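Local coordinates for protein ribonuclease VapC5 (Mycobacterium tuberculosis, PDB 3DBO) that is the probable toxin of a type II toxin-antitoxin pair, a magnesium-dependent PIN-domain ribonuclease that shows limited RNA cleavage in complex with its antitoxin VapB5, at residues R95-L100 against V111-L116. Numbering follows the deposited sequence. Where two conformers were deposited one is given.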
ATOM      1  N   ARG B  95      -3.993   9.708  14.857  1.00  8.39           N
ATOM      2  CA  ARG B  95      -4.174   9.143  16.198  1.00  9.72           C
ATOM      3  C   ARG B  95      -3.885   7.649  16.223  1.00  9.70           C
ATOM      4  O   ARG B  95      -3.253   7.141  17.157  1.00  9.23           O
ATOM      5  CB  ARG B  95      -5.578   9.456  16.698  1.00 10.24           C
ATOM      6  CG  ARG B  95      -5.775  10.976  16.900  1.00 11.65           C
ATOM      7  CD  ARG B  95      -7.188  11.275  17.450  1.00 17.35           C
ATOM      8  NE  ARG B  95      -7.419  12.718  17.484  1.00 21.82           N
ATOM      9  CZ  ARG B  95      -8.226  13.378  16.653  1.00 25.28           C
ATOM     10  NH1 ARG B  95      -8.930  12.732  15.718  1.00 24.73           N
ATOM     11  NH2 ARG B  95      -8.347  14.696  16.778  1.00 27.94           N
ATOM     12  N   MET B  96      -4.336   6.957  15.181  1.00  9.34           N
ATOM     13  CA  MET B  96      -4.071   5.529  15.036  1.00  9.91           C
ATOM     14  C   MET B  96      -2.573   5.246  14.918  1.00  9.02           C
ATOM     15  O   MET B  96      -2.078   4.294  15.536  1.00  9.25           O
ATOM     16  CB  MET B  96      -4.832   4.960  13.817  1.00 10.39           C
ATOM     17  CG  MET B  96      -4.702   3.407  13.673  1.00 12.18           C
ATOM     18  SD  MET B  96      -5.313   2.479  15.111  1.00 15.63           S
ATOM     19  CE  MET B  96      -7.076   2.628  14.835  1.00 14.69           C
ATOM     20  N   TRP B  97      -1.856   6.051  14.113  1.00  8.39           N
ATOM     21  CA  TRP B  97      -0.421   5.863  13.924  1.00  7.67           C
ATOM     22  C   TRP B  97       0.286   5.874  15.282  1.00  7.82           C
ATOM     23  O   TRP B  97       1.132   5.026  15.528  1.00  7.71           O
ATOM     24  CB  TRP B  97       0.164   6.964  13.038  1.00  8.83           C
ATOM     25  CG  TRP B  97       1.604   6.789  12.604  1.00  8.80           C
ATOM     26  CD1 TRP B  97       2.046   6.224  11.445  1.00 10.46           C
ATOM     27  CD2 TRP B  97       2.766   7.217  13.316  1.00  8.96           C
ATOM     28  NE1 TRP B  97       3.422   6.282  11.386  1.00  8.33           N
ATOM     29  CE2 TRP B  97       3.886   6.880  12.532  1.00 11.42           C
ATOM     30  CE3 TRP B  97       2.966   7.860  14.553  1.00  7.81           C
ATOM     31  CZ2 TRP B  97       5.202   7.172  12.931  1.00 10.61           C
ATOM     32  CZ3 TRP B  97       4.285   8.139  14.951  1.00 10.33           C
ATOM     33  CH2 TRP B  97       5.372   7.802  14.142  1.00 11.32           C
ATOM     34  N   ALA B  98      -0.083   6.810  16.151  1.00  7.48           N
ATOM     35  CA  ALA B  98       0.541   6.898  17.473  1.00  8.31           C
ATOM     36  C   ALA B  98       0.312   5.617  18.303  1.00  8.35           C
ATOM     37  O   ALA B  98       1.246   5.119  18.927  1.00  9.77           O
ATOM     38  CB  ALA B  98       0.016   8.151  18.240  1.00  7.26           C
ATOM     39  N   ARG B  99      -0.924   5.126  18.338  1.00  9.69           N
ATOM     40  CA  ARG B  99      -1.266   3.898  19.070  1.00 10.89           C
ATOM     41  C   ARG B  99      -0.455   2.712  18.536  1.00 11.37           C
ATOM     42  O   ARG B  99       0.162   1.973  19.311  1.00 11.46           O
ATOM     43  CB  ARG B  99      -2.771   3.588  18.948  1.00 12.04           C
ATOM     44  CG  ARG B  99      -3.220   2.388  19.783  1.00 16.74           C
ATOM     45  CD  ARG B  99      -4.746   2.284  19.940  1.00 21.33           C
ATOM     46  NE  ARG B  99      -5.065   1.258  20.938  1.00 27.02           N
ATOM     47  CZ  ARG B  99      -6.178   1.209  21.671  1.00 30.82           C
ATOM     48  NH1 ARG B  99      -7.114   2.143  21.545  1.00 32.15           N
ATOM     49  NH2 ARG B  99      -6.344   0.220  22.555  1.00 32.77           N
ATOM     50  N   LEU B 100      -0.466   2.548  17.217  1.00 10.39           N
ATOM     51  CA  LEU B 100       0.267   1.436  16.582  1.00 10.89           C
ATOM     52  C   LEU B 100       1.777   1.556  16.790  1.00 11.18           C
ATOM     53  O   LEU B 100       2.463   0.563  17.059  1.00 10.92           O
ATOM     54  CB  LEU B 100      -0.102   1.304  15.093  1.00  9.74           C
ATOM     55  CG  LEU B 100      -1.581   1.041  14.770  1.00 12.08           C
ATOM     56  CD1 LEU B 100      -1.795   1.010  13.258  1.00 13.14           C
ATOM     57  CD2 LEU B 100      -2.088  -0.246  15.440  1.00 12.99           C
ATOM     58  N   VAL B 111       8.182  -1.885  11.768  1.00 18.82           N
ATOM     59  CA  VAL B 111       7.461  -1.752  10.497  1.00 18.72           C
ATOM     60  C   VAL B 111       8.116  -0.534   9.801  1.00 17.84           C
ATOM     61  O   VAL B 111       8.433   0.423  10.499  1.00 19.07           O
ATOM     62  CB  VAL B 111       5.936  -1.479  10.793  1.00 18.83           C
ATOM     63  CG1 VAL B 111       5.195  -0.975   9.593  1.00 19.94           C
ATOM     64  CG2 VAL B 111       5.223  -2.751  11.382  1.00 18.83           C
ATOM     65  N   ARG B 112       8.317  -0.563   8.474  1.00 16.92           N
ATOM     66  CA  ARG B 112       8.747   0.633   7.679  1.00 15.97           C
ATOM     67  C   ARG B 112       7.815   1.767   8.079  1.00 14.04           C
ATOM     68  O   ARG B 112       6.600   1.552   8.176  1.00 13.12           O
ATOM     69  CB  ARG B 112       8.465   0.448   6.164  1.00 17.80           C
ATOM     70  CG  ARG B 112       9.400  -0.383   5.257  1.00 21.98           C
ATOM     71  CD  ARG B 112       9.276   0.127   3.775  1.00 24.87           C
ATOM     72  NE  ARG B 112       7.891   0.279   3.279  1.00 26.02           N
ATOM     73  CZ  ARG B 112       7.473   1.237   2.444  1.00 26.74           C
ATOM     74  NH1 ARG B 112       8.314   2.170   2.011  1.00 26.88           N
ATOM     75  NH2 ARG B 112       6.202   1.289   2.053  1.00 27.52           N
ATOM     76  N   ILE B 113       8.335   2.976   8.285  0.50 13.39           N
ATOM     77  CA  ILE B 113       7.452   4.057   8.748  0.50 12.29           C
ATOM     78  C   ILE B 113       6.310   4.356   7.758  0.50 11.53           C
ATOM     79  O   ILE B 113       5.181   4.617   8.175  0.50 10.85           O
ATOM     80  CB  ILE B 113       8.220   5.341   9.184  0.50 12.85           C
ATOM     81  CG1 ILE B 113       7.302   6.259   9.999  0.50 12.74           C
ATOM     82  CG2 ILE B 113       8.775   6.086   7.987  0.50 12.49           C
ATOM     83  CD1 ILE B 113       8.033   7.344  10.791  0.50 13.96           C
ATOM     84  N   ASN B 114       6.592   4.287   6.457  1.00 10.73           N
ATOM     85  CA  ASN B 114       5.569   4.557   5.464  1.00 10.07           C
ATOM     86  C   ASN B 114       4.514   3.447   5.457  1.00  8.99           C
ATOM     87  O   ASN B 114       3.345   3.729   5.273  1.00  8.44           O
ATOM     88  CB  ASN B 114       6.163   4.763   4.080  1.00 10.47           C
ATOM     89  CG  ASN B 114       6.497   6.223   3.798  1.00 11.29           C
ATOM     90  OD1 ASN B 114       6.370   7.092   4.673  1.00 12.83           O
ATOM     91  ND2 ASN B 114       6.917   6.500   2.559  1.00 14.63           N
ATOM     92  N   ASP B 115       4.932   2.204   5.707  1.00  9.47           N
ATOM     93  CA  ASP B 115       3.950   1.120   5.909  1.00  9.49           C
ATOM     94  C   ASP B 115       3.096   1.329   7.151  1.00  9.57           C
ATOM     95  O   ASP B 115       1.900   1.034   7.135  1.00  8.46           O
ATOM     96  CB  ASP B 115       4.611  -0.271   5.933  1.00 10.24           C
ATOM     97  CG  ASP B 115       4.900  -0.798   4.521  1.00 12.54           C
ATOM     98  OD1 ASP B 115       4.393  -0.204   3.530  1.00 16.42           O
ATOM     99  OD2 ASP B 115       5.628  -1.800   4.396  1.00 14.51           O
ATOM    100  N   LEU B 116       3.679   1.899   8.204  1.00 10.27           N
ATOM    101  CA  LEU B 116       2.877   2.194   9.411  1.00  9.09           C
ATOM    102  C   LEU B 116       1.803   3.247   9.141  1.00  8.17           C
ATOM    103  O   LEU B 116       0.670   3.120   9.626  1.00  8.73           O
ATOM    104  CB  LEU B 116       3.766   2.608  10.593  1.00  8.69           C
ATOM    105  CG  LEU B 116       3.058   2.658  11.962  1.00  7.90           C
ATOM    106  CD1 LEU B 116       2.427   1.281  12.367  1.00  7.59           C
ATOM    107  CD2 LEU B 116       4.093   3.138  13.005  1.00 10.94           C
TER
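Trp97, in the middle of helix 91-107, is nearest Leu116, in the first turn of helix 113-124, and their CA atoms lie 6.7 Å apart. The side chains of these two residues cross at about a right angle. Leu116 lays its CD2 methyl over one face of the indole, 3.9 Å from the centroid of the five-membered ring, in a CH-pi contact. The methyl sits off centre, nearest NE1 of Trp97 at 3.6 Å. Trp97 has CG anti to its backbone nitrogen (chi1 -172°), which swings the indole out to meet the second helix. Ile113, in one of its two conformers, comes to the edge of the same ring, with CD1 3.6 Å from Trp97 CZ2 and CG1 close to the ring plane. The other methyl of Leu116, CD1, rests 3.7 Å from Leu100 CB. Leu116 thus wedges between Trp97 and Leu100. Trp117 also stacks on Trp97. Away from the contact, Arg112, the N-cap residue, makes a salt bridge from NH2 to OD1 of Asp115 (2.8 Å), met from above the carboxylate plane, and another from NH1 to Glu57. Asp115 is a predicted magnesium ligand of the PIN domain. Aliphatic groups of Leu116 and Ile113 thus meet the indole of Trp97 and CB of Leu100. Dispersion and CH-pi contact hold the segments together, while these ion pairs do not tie the second to helix 91-107.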